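Local structure of telomerase reverse transcriptase (Candida tropicalis MYA-3404, 6ZD1) at residues Y593-F604 and T655-N664; L609-L620 and Y672-T680. The protein is the catalytic subunit of telomerase, a reverse transcriptase that probably lengthens chromosome ends by copying a template carried in the enzyme's RNA component. One frame throughout, in Å; residues are numbered along the deposited sequence.

Contact 1. Residues Y593-F604 and T655-N664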
loop_
_atom_site.group_PDB
_atom_site.type_symbol
_atom_site.label_atom_id
_atom_site.label_comp_id
_atom_site.label_asym_id
_atom_site.label_seq_id
_atom_site.Cartn_x
_atom_site.Cartn_y
_atom_site.Cartn_z
ATOM N N TYR A 593 1.341 14.291 0.304
ATOM C CA TYR A 593 0.437 13.246 -0.167
ATOM C C TYR A 593 1.201 11.977 -0.518
ATOM O O TYR A 593 0.848 10.881 -0.065
ATOM C CB TYR A 593 -0.353 13.749 -1.375
ATOM C CG TYR A 593 -1.461 12.824 -1.817
ATOM C CD1 TYR A 593 -2.732 12.936 -1.276
ATOM C CD2 TYR A 593 -1.241 11.847 -2.781
ATOM C CE1 TYR A 593 -3.750 12.098 -1.668
ATOM C CE2 TYR A 593 -2.263 10.999 -3.183
ATOM C CZ TYR A 593 -3.516 11.133 -2.621
ATOM O OH TYR A 593 -4.545 10.305 -3.007
ATOM N N CYS A 594 2.266 12.106 -1.312
ATOM C CA CYS A 594 3.053 10.930 -1.675
ATOM C C CYS A 594 3.746 10.323 -0.467
ATOM O O CYS A 594 3.949 9.106 -0.420
ATOM C CB CYS A 594 4.083 11.281 -2.746
ATOM S SG CYS A 594 3.359 11.825 -4.296
ATOM N N SER A 595 4.113 11.146 0.518
ATOM C CA SER A 595 4.801 10.613 1.687
ATOM C C SER A 595 3.885 9.728 2.520
ATOM O O SER A 595 4.358 8.790 3.169
ATOM C CB SER A 595 5.352 11.755 2.543
ATOM O OG SER A 595 6.009 11.256 3.697
ATOM N N ASN A 596 2.578 9.995 2.505
ATOM C CA ASN A 596 1.638 9.212 3.292
ATOM C C ASN A 596 0.886 8.176 2.470
ATOM O O ASN A 596 0.158 7.366 3.050
ATOM C CB ASN A 596 0.632 10.138 3.988
ATOM C CG ASN A 596 1.287 11.035 5.016
ATOM O OD1 ASN A 596 1.455 10.655 6.174
ATOM N ND2 ASN A 596 1.673 12.231 4.594
ATOM N N LEU A 597 1.055 8.166 1.148
ATOM C CA LEU A 597 0.339 7.228 0.284
ATOM C C LEU A 597 1.195 5.977 0.113
ATOM O O LEU A 597 1.840 5.756 -0.913
ATOM C CB LEU A 597 0.005 7.874 -1.053
ATOM C CG LEU A 597 -0.874 7.037 -1.984
ATOM C CD1 LEU A 597 -2.309 6.984 -1.470
ATOM C CD2 LEU A 597 -0.817 7.567 -3.412
ATOM N N SER A 598 1.191 5.143 1.146
ATOM C CA SER A 598 2.018 3.949 1.162
ATOM C C SER A 598 1.383 2.825 0.345
ATOM O O SER A 598 0.177 2.807 0.087
ATOM C CB SER A 598 2.253 3.490 2.596
ATOM O OG SER A 598 2.775 4.541 3.389
ATOM N N GLU A 599 2.226 1.868 -0.053
ATOM C CA GLU A 599 1.770 0.791 -0.927
ATOM C C GLU A 599 0.763 -0.125 -0.241
ATOM O O GLU A 599 -0.175 -0.600 -0.892
ATOM C CB GLU A 599 2.966 -0.033 -1.414
ATOM C CG GLU A 599 3.920 0.717 -2.331
ATOM C CD GLU A 599 5.113 -0.126 -2.761
ATOM O OE1 GLU A 599 5.159 -1.327 -2.413
ATOM O OE2 GLU A 599 6.007 0.416 -3.448
ATOM N N PHE A 600 0.911 -0.358 1.065
ATOM C CA PHE A 600 0.053 -1.327 1.740
ATOM C C PHE A 600 -1.394 -0.860 1.820
ATOM O O PHE A 600 -2.290 -1.694 1.993
ATOM C CB PHE A 600 0.575 -1.622 3.148
ATOM C CG PHE A 600 0.872 -0.396 3.943
ATOM C CD1 PHE A 600 -0.152 0.417 4.395
ATOM C CD2 PHE A 600 2.174 -0.047 4.233
ATOM C CE1 PHE A 600 0.116 1.554 5.108
ATOM C CE2 PHE A 600 2.445 1.089 4.955
ATOM C CZ PHE A 600 1.406 1.892 5.376
ATOM N N LEU A 601 -1.643 0.445 1.724
ATOM C CA LEU A 601 -3.003 0.955 1.756
ATOM C C LEU A 601 -3.638 1.000 0.378
ATOM O O LEU A 601 -4.796 1.410 0.253
ATOM C CB LEU A 601 -3.032 2.342 2.398
ATOM C CG LEU A 601 -2.985 2.251 3.925
ATOM C CD1 LEU A 601 -3.315 3.578 4.581
ATOM C CD2 LEU A 601 -3.892 1.131 4.448
ATOM N N LEU A 602 -2.908 0.579 -0.650
ATOM C CA LEU A 602 -3.479 0.306 -1.956
ATOM C C LEU A 602 -3.456 -1.180 -2.274
ATOM O O LEU A 602 -3.885 -1.577 -3.362
ATOM C CB LEU A 602 -2.724 1.094 -3.033
ATOM C CG LEU A 602 -2.523 2.574 -2.706
ATOM C CD1 LEU A 602 -1.695 3.258 -3.781
ATOM C CD2 LEU A 602 -3.866 3.266 -2.539
ATOM N N ASP A 603 -2.984 -2.006 -1.339
ATOM C CA ASP A 603 -2.832 -3.444 -1.542
ATOM C C ASP A 603 -4.205 -4.105 -1.476
ATOM O O ASP A 603 -4.847 -4.125 -0.419
ATOM C CB ASP A 603 -1.869 -4.012 -0.498
ATOM C CG ASP A 603 -1.596 -5.503 -0.676
ATOM O OD1 ASP A 603 -2.506 -6.320 -0.428
ATOM O OD2 ASP A 603 -0.462 -5.861 -1.053
ATOM N N PHE A 604 -4.658 -4.638 -2.613
ATOM C CA PHE A 604 -5.928 -5.347 -2.706
ATOM C C PHE A 604 -5.818 -6.804 -2.274
ATOM O O PHE A 604 -6.845 -7.474 -2.133
ATOM C CB PHE A 604 -6.458 -5.266 -4.142
ATOM C CG PHE A 604 -7.955 -5.354 -4.251
ATOM C CD1 PHE A 604 -8.564 -5.444 -5.494
ATOM C CD2 PHE A 604 -8.754 -5.333 -3.118
ATOM C CE1 PHE A 604 -9.941 -5.526 -5.603
ATOM C CE2 PHE A 604 -10.131 -5.413 -3.221
ATOM C CZ PHE A 604 -10.725 -5.511 -4.466
ATOM N N THR A 655 -1.204 10.146 -9.632
ATOM C CA THR A 655 -0.285 9.395 -8.782
ATOM C C THR A 655 -1.015 8.298 -8.018
ATOM O O THR A 655 -0.515 7.173 -7.900
ATOM C CB THR A 655 0.436 10.333 -7.816
ATOM O OG1 THR A 655 1.029 11.414 -8.547
ATOM C CG2 THR A 655 1.529 9.579 -7.077
ATOM N N THR A 656 -2.211 8.600 -7.509
ATOM C CA THR A 656 -2.966 7.604 -6.759
ATOM C C THR A 656 -3.349 6.430 -7.649
ATOM O O THR A 656 -3.128 5.268 -7.292
ATOM C CB THR A 656 -4.215 8.248 -6.153
ATOM O OG1 THR A 656 -3.834 9.349 -5.316
ATOM C CG2 THR A 656 -5.005 7.234 -5.331
ATOM N N ILE A 657 -3.886 6.716 -8.838
ATOM C CA ILE A 657 -4.305 5.642 -9.730
ATOM C C ILE A 657 -3.100 4.829 -10.180
ATOM O O ILE A 657 -3.148 3.594 -10.220
ATOM C CB ILE A 657 -5.092 6.210 -10.924
ATOM C CG1 ILE A 657 -6.372 6.896 -10.442
ATOM C CG2 ILE A 657 -5.449 5.102 -11.895
ATOM C CD1 ILE A 657 -7.323 5.963 -9.723
ATOM N N GLU A 658 -1.991 5.506 -10.491
ATOM C CA GLU A 658 -0.793 4.810 -10.952
ATOM C C GLU A 658 -0.230 3.907 -9.862
ATOM O O GLU A 658 0.084 2.737 -10.114
ATOM C CB GLU A 658 0.254 5.834 -11.399
ATOM C CG GLU A 658 1.208 5.377 -12.496
ATOM C CD GLU A 658 2.454 4.695 -11.958
ATOM O OE1 GLU A 658 3.263 4.200 -12.774
ATOM O OE2 GLU A 658 2.626 4.655 -10.722
ATOM N N LYS A 659 -0.124 4.418 -8.634
ATOM C CA LYS A 659 0.426 3.597 -7.562
ATOM C C LYS A 659 -0.517 2.459 -7.189
ATOM O O LYS A 659 -0.055 1.375 -6.818
ATOM C CB LYS A 659 0.743 4.463 -6.341
ATOM C CG LYS A 659 1.629 3.776 -5.315
ATOM C CD LYS A 659 2.215 4.766 -4.321
ATOM C CE LYS A 659 3.130 4.059 -3.334
ATOM N NZ LYS A 659 3.842 5.009 -2.435
ATOM N N PHE A 660 -1.832 2.668 -7.311
ATOM C CA PHE A 660 -2.778 1.585 -7.047
ATOM C C PHE A 660 -2.636 0.467 -8.072
ATOM O O PHE A 660 -2.688 -0.718 -7.719
ATOM C CB PHE A 660 -4.213 2.113 -7.045
ATOM C CG PHE A 660 -5.255 1.035 -6.924
ATOM C CD1 PHE A 660 -5.851 0.491 -8.052
ATOM C CD2 PHE A 660 -5.632 0.557 -5.679
ATOM C CE1 PHE A 660 -6.808 -0.509 -7.938
ATOM C CE2 PHE A 660 -6.590 -0.440 -5.557
ATOM C CZ PHE A 660 -7.177 -0.974 -6.689
ATOM N N ALA A 661 -2.485 0.820 -9.350
ATOM C CA ALA A 661 -2.267 -0.195 -10.374
ATOM C C ALA A 661 -0.899 -0.847 -10.219
ATOM O O ALA A 661 -0.747 -2.051 -10.459
ATOM C CB ALA A 661 -2.420 0.421 -11.763
ATOM N N ARG A 662 0.109 -0.067 -9.821
ATOM C CA ARG A 662 1.439 -0.623 -9.588
ATOM C C ARG A 662 1.405 -1.684 -8.496
ATOM O O ARG A 662 1.939 -2.787 -8.667
ATOM C CB ARG A 662 2.411 0.500 -9.216
ATOM C CG ARG A 662 3.622 0.654 -10.128
ATOM C CD ARG A 662 4.348 1.958 -9.817
ATOM N NE ARG A 662 4.687 2.059 -8.399
ATOM C CZ ARG A 662 4.814 3.206 -7.735
ATOM N NH1 ARG A 662 4.618 4.366 -8.352
ATOM N NH2 ARG A 662 5.127 3.193 -6.446
ATOM N N VAL A 663 0.774 -1.367 -7.363
ATOM C CA VAL A 663 0.790 -2.277 -6.222
ATOM C C VAL A 663 0.052 -3.570 -6.552
ATOM O O VAL A 663 0.600 -4.669 -6.408
ATOM C CB VAL A 663 0.202 -1.583 -4.980
ATOM C CG1 VAL A 663 -0.053 -2.596 -3.877
ATOM C CG2 VAL A 663 1.153 -0.503 -4.495
ATOM N N ASN A 664 -1.193 -3.464 -7.006
ATOM C CA ASN A 664 -2.005 -4.650 -7.238
ATOM C C ASN A 664 -1.789 -5.279 -8.606
ATOM O O ASN A 664 -2.230 -6.412 -8.823
ATOM C CB ASN A 664 -3.482 -4.306 -7.061
ATOM C CG ASN A 664 -3.738 -3.565 -5.777
ATOM O OD1 ASN A 664 -3.613 -4.127 -4.691
ATOM N ND2 ASN A 664 -4.080 -2.290 -5.888
#

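Contact 2. Residues L609-L620 and Y672-T680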
loop_
_atom_site.group_PDB
_atom_site.type_symbol
_atom_site.label_atom_id
_atom_site.label_comp_id
_atom_site.label_asym_id
_atom_site.label_seq_id
_atom_site.Cartn_x
_atom_site.Cartn_y
_atom_site.Cartn_z
ATOM N N LEU A 609 -11.816 -2.991 -0.934
ATOM C CA LEU A 609 -11.870 -1.741 -1.686
ATOM C C LEU A 609 -12.369 -0.591 -0.822
ATOM O O LEU A 609 -11.883 0.539 -0.945
ATOM C CB LEU A 609 -12.756 -1.900 -2.917
ATOM C CG LEU A 609 -12.047 -2.328 -4.198
ATOM C CD1 LEU A 609 -12.955 -2.130 -5.402
ATOM C CD2 LEU A 609 -10.747 -1.562 -4.368
ATOM N N GLU A 610 -13.341 -0.857 0.059
ATOM C CA GLU A 610 -13.826 0.197 0.945
ATOM C C GLU A 610 -12.721 0.688 1.866
ATOM O O GLU A 610 -12.669 1.878 2.199
ATOM C CB GLU A 610 -15.013 -0.299 1.778
ATOM C CG GLU A 610 -16.190 -0.826 0.975
ATOM C CD GLU A 610 -16.125 -2.326 0.755
ATOM O OE1 GLU A 610 -16.894 -2.840 -0.086
ATOM O OE2 GLU A 610 -15.308 -2.993 1.426
ATOM N N THR A 611 -11.821 -0.213 2.273
ATOM C CA THR A 611 -10.674 0.193 3.076
ATOM C C THR A 611 -9.661 0.956 2.234
ATOM O O THR A 611 -9.124 1.979 2.677
ATOM C CB THR A 611 -10.027 -1.031 3.722
ATOM O OG1 THR A 611 -10.918 -1.575 4.704
ATOM C CG2 THR A 611 -8.709 -0.653 4.388
ATOM N N ILE A 612 -9.389 0.483 1.014
ATOM C CA ILE A 612 -8.501 1.224 0.122
ATOM C C ILE A 612 -9.063 2.613 -0.136
ATOM O O ILE A 612 -8.349 3.619 -0.052
ATOM C CB ILE A 612 -8.287 0.460 -1.195
ATOM C CG1 ILE A 612 -7.451 -0.792 -0.961
ATOM C CG2 ILE A 612 -7.612 1.359 -2.221
ATOM C CD1 ILE A 612 -7.258 -1.617 -2.209
ATOM N N ARG A 613 -10.364 2.688 -0.415
ATOM C CA ARG A 613 -10.978 3.969 -0.739
ATOM C C ARG A 613 -10.898 4.923 0.444
ATOM O O ARG A 613 -10.424 6.058 0.306
ATOM C CB ARG A 613 -12.424 3.741 -1.173
ATOM C CG ARG A 613 -13.289 4.977 -1.162
ATOM C CD ARG A 613 -14.350 4.868 -0.088
ATOM N NE ARG A 613 -15.366 5.901 -0.234
ATOM C CZ ARG A 613 -16.512 5.914 0.435
ATOM N NH1 ARG A 613 -16.785 4.945 1.298
ATOM N NH2 ARG A 613 -17.385 6.893 0.238
ATOM N N GLU A 614 -11.293 4.455 1.633
ATOM C CA GLU A 614 -11.296 5.325 2.806
ATOM C C GLU A 614 -9.891 5.798 3.166
ATOM O O GLU A 614 -9.725 6.914 3.672
ATOM C CB GLU A 614 -11.951 4.609 3.990
ATOM C CG GLU A 614 -13.464 4.460 3.840
ATOM C CD GLU A 614 -14.086 3.612 4.932
ATOM O OE1 GLU A 614 -13.412 3.366 5.959
ATOM O OE2 GLU A 614 -15.248 3.185 4.761
ATOM N N ASN A 615 -8.870 4.984 2.896
ATOM C CA ASN A 615 -7.499 5.425 3.142
ATOM C C ASN A 615 -7.115 6.546 2.190
ATOM O O ASN A 615 -6.520 7.549 2.600
ATOM C CB ASN A 615 -6.538 4.249 3.005
ATOM C CG ASN A 615 -6.736 3.220 4.087
ATOM O OD1 ASN A 615 -6.836 3.556 5.270
ATOM N ND2 ASN A 615 -6.817 1.958 3.692
ATOM N N VAL A 616 -7.426 6.378 0.905
ATOM C CA VAL A 616 -7.243 7.465 -0.046
ATOM C C VAL A 616 -8.045 8.684 0.390
ATOM O O VAL A 616 -7.543 9.815 0.372
ATOM C CB VAL A 616 -7.629 6.989 -1.458
ATOM C CG1 VAL A 616 -7.640 8.151 -2.433
ATOM C CG2 VAL A 616 -6.664 5.899 -1.916
ATOM N N ASP A 617 -9.284 8.469 0.846
ATOM C CA ASP A 617 -10.099 9.582 1.323
ATOM C C ASP A 617 -9.469 10.246 2.541
ATOM O O ASP A 617 -9.508 11.475 2.677
ATOM C CB ASP A 617 -11.514 9.099 1.648
ATOM C CG ASP A 617 -12.282 8.654 0.415
ATOM O OD1 ASP A 617 -11.748 8.797 -0.709
ATOM O OD2 ASP A 617 -13.421 8.160 0.572
ATOM N N ALA A 618 -8.864 9.452 3.426
ATOM C CA ALA A 618 -8.246 10.021 4.620
ATOM C C ALA A 618 -7.052 10.898 4.262
ATOM O O ALA A 618 -6.894 11.993 4.817
ATOM C CB ALA A 618 -7.827 8.907 5.578
ATOM N N ILE A 619 -6.203 10.442 3.333
ATOM C CA ILE A 619 -5.091 11.283 2.893
ATOM C C ILE A 619 -5.615 12.522 2.183
ATOM O O ILE A 619 -5.103 13.631 2.380
ATOM C CB ILE A 619 -4.120 10.502 1.990
ATOM C CG1 ILE A 619 -3.733 9.175 2.632
ATOM C CG2 ILE A 619 -2.867 11.323 1.753
ATOM C CD1 ILE A 619 -2.970 9.337 3.912
ATOM N N LEU A 620 -6.641 12.356 1.342
ATOM C CA LEU A 620 -7.201 13.494 0.619
ATOM C C LEU A 620 -7.746 14.541 1.584
ATOM O O LEU A 620 -7.425 15.730 1.469
ATOM C CB LEU A 620 -8.297 13.022 -0.342
ATOM C CG LEU A 620 -7.864 12.305 -1.627
ATOM C CD1 LEU A 620 -9.076 11.801 -2.396
ATOM C CD2 LEU A 620 -7.018 13.215 -2.507
ATOM N N TYR A 672 -13.865 2.343 -9.763
ATOM C CA TYR A 672 -14.512 2.629 -8.486
ATOM C C TYR A 672 -13.719 3.662 -7.692
ATOM O O TYR A 672 -14.299 4.554 -7.062
ATOM C CB TYR A 672 -14.678 1.332 -7.687
ATOM C CG TYR A 672 -15.263 1.504 -6.297
ATOM C CD1 TYR A 672 -16.640 1.572 -6.102
ATOM C CD2 TYR A 672 -14.439 1.578 -5.178
ATOM C CE1 TYR A 672 -17.176 1.723 -4.830
ATOM C CE2 TYR A 672 -14.967 1.729 -3.905
ATOM C CZ TYR A 672 -16.333 1.800 -3.737
ATOM O OH TYR A 672 -16.853 1.950 -2.470
ATOM N N LEU A 673 -12.388 3.588 -7.751
ATOM C CA LEU A 673 -11.571 4.510 -6.969
ATOM C C LEU A 673 -11.582 5.906 -7.576
ATOM O O LEU A 673 -11.616 6.903 -6.847
ATOM C CB LEU A 673 -10.143 3.981 -6.856
ATOM C CG LEU A 673 -9.258 4.669 -5.815
ATOM C CD1 LEU A 673 -9.865 4.537 -4.425
ATOM C CD2 LEU A 673 -7.849 4.096 -5.846
ATOM N N LEU A 674 -11.560 5.999 -8.908
ATOM C CA LEU A 674 -11.567 7.308 -9.557
ATOM C C LEU A 674 -12.832 8.086 -9.215
ATOM O O LEU A 674 -12.774 9.293 -8.949
ATOM C CB LEU A 674 -11.429 7.146 -11.071
ATOM C CG LEU A 674 -11.366 8.429 -11.901
ATOM C CD1 LEU A 674 -10.260 9.327 -11.390
ATOM C CD2 LEU A 674 -11.158 8.112 -13.376
ATOM N N THR A 675 -13.984 7.413 -9.200
ATOM C CA THR A 675 -15.222 8.123 -8.905
ATOM C C THR A 675 -15.363 8.425 -7.418
ATOM O O THR A 675 -15.945 9.454 -7.056
ATOM C CB THR A 675 -16.430 7.334 -9.418
ATOM O OG1 THR A 675 -16.488 6.056 -8.778
ATOM C CG2 THR A 675 -16.320 7.136 -10.923
ATOM N N CYS A 676 -14.824 7.568 -6.543
ATOM C CA CYS A 676 -14.765 7.931 -5.130
ATOM C C CYS A 676 -13.855 9.133 -4.906
ATOM O O CYS A 676 -14.129 9.964 -4.030
ATOM C CB CYS A 676 -14.289 6.745 -4.290
ATOM S SG CYS A 676 -15.522 5.449 -4.054
ATOM N N ILE A 677 -12.790 9.256 -5.703
ATOM C CA ILE A 677 -11.917 10.420 -5.601
ATOM C C ILE A 677 -12.665 11.682 -6.010
ATOM O O ILE A 677 -12.567 12.720 -5.345
ATOM C CB ILE A 677 -10.657 10.217 -6.459
ATOM C CG1 ILE A 677 -9.737 9.168 -5.839
ATOM C CG2 ILE A 677 -9.913 11.527 -6.639
ATOM C CD1 ILE A 677 -8.575 8.807 -6.737
ATOM N N LYS A 678 -13.432 11.611 -7.101
ATOM C CA LYS A 678 -14.208 12.770 -7.532
ATOM C C LYS A 678 -15.177 13.210 -6.443
ATOM O O LYS A 678 -15.281 14.401 -6.132
ATOM C CB LYS A 678 -14.968 12.450 -8.819
ATOM C CG LYS A 678 -14.082 12.106 -10.000
ATOM C CD LYS A 678 -14.930 11.750 -11.207
ATOM C CE LYS A 678 -14.074 11.421 -12.413
ATOM N NZ LYS A 678 -14.938 11.105 -13.586
ATOM N N ILE A 679 -15.880 12.253 -5.836
ATOM C CA ILE A 679 -16.842 12.595 -4.794
ATOM C C ILE A 679 -16.133 13.193 -3.585
ATOM O O ILE A 679 -16.573 14.206 -3.027
ATOM C CB ILE A 679 -17.668 11.356 -4.414
ATOM C CG1 ILE A 679 -18.446 10.864 -5.637
ATOM C CG2 ILE A 679 -18.601 11.671 -3.254
ATOM C CD1 ILE A 679 -19.214 9.587 -5.408
ATOM N N THR A 680 -15.012 12.590 -3.174
ATOM C CA THR A 680 -14.263 13.120 -2.036
ATOM C C THR A 680 -13.726 14.518 -2.326
ATOM O O THR A 680 -13.783 15.405 -1.465
ATOM C CB THR A 680 -13.128 12.170 -1.667
ATOM O OG1 THR A 680 -13.675 10.888 -1.337
ATOM C CG2 THR A 680 -12.362 12.705 -0.472
#

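Contact 1. Residues Y593-F604 and T655-N664
With CG of K659 anti to the backbone N (chi1 -166°) and the rest of the chain extended, the ammonium group is carried across to L597, where NZ donates a hydrogen bond to L597 O (2.6 Å). The approach is in the carbonyl plane, with a C=O...N angle of 159°. L597 is the first residue to leave the helical conformation and the centre of an inverse gamma turn. NZ also makes a salt bridge to E122, joining this turn to a distant part of the chain. Along the lysine, E599 crosses at about a right angle, its CG 3.6 Å from K659 CE, and E599 CB rests 3.6 Å from CG2 of V663.

The segments belong to helix 582-596, with the loop that follows it, and to the C-terminal end of helix 642-664. This largely helical region is consistent with the C-terminal extension, or thumb, of telomerase reverse transcriptases. L602 points into the contact, and its CD1 comes within 3.6 Å of F660 N. Its own carbonyl is used by N664, whose ND2 donates to L602 O at 2.6 Å, nearly along the C=O axis. The same ND2 lies over the rim of one face of the F660 ring and makes a weak hydrogen bond to F660 O; together the two bonds probably limit rotation of the amide. At the far end, Y593 OH is hydrogen-bonded to T656 OG1 (2.6 Å), which sits at the edge of the tyrosine ring and has I652 O as a second partner.

Contact 2. Residues L609-L620 and Y672-T680
R613 reaches Y672, L673 and C676 along its length. Its CB lies 4.2 Å from Y672 CE2, obliquely to that ring, and L673 CD1 packs close by against the arginine backbone at CA. CG is next, 3.7 Å from C676 SG, and the same sulfur lies over the rim of one face of the Y672 ring. A bend at chi2 (-113°) then turns the chain, leaving CD 4.2 Å and NE 3.8 Å from C676 SG, with the guanidinium oblique to that sulfur. Within helix 609-637, NE also forms a salt bridge with D617 OD2 (3.1 Å); the oxygen stands off the guanidinium plane, so charge and not a directed hydrogen bond holds the pair.

Helices 609-637 and 670-684 run roughly parallel here: the axes of the short segments approach to 10.2 Å and cross at -35°. They are two members of an all-helical cluster, and T656 of helix 642-664 touches both V616 and I677. Between the two helices, V616 CG1 meets I677 CG1 at 4.1 Å. One turn further along, L620 CD1 rests against CG2 of T680, whose OG1, on the other branch, stands 2.9 Å from D617 OD1, with C676 O of its own helix also within reach.

In the fold
The centres of contacts 1 and 2 lie 11 Å apart, the first about 5 Å and the second about 13 Å from the centre of the chain. Their segments alternate along the sequence: 593-604, 609-620, 655-664, then 672-680. Contact 1 pairs the end of helix 582-596 and the chain after it with helix 642-664; contact 2 pairs helix 609-637 with helix 670-684. The two also touch directly: the Y593 ring packs on I619 and L620, and F604 on L609. This alternation and direct packing interlock the four elements in one unit. Of the 50 and 51 intervening residues, 42 are helical in each case, consistent with the thumb of a reverse transcriptase.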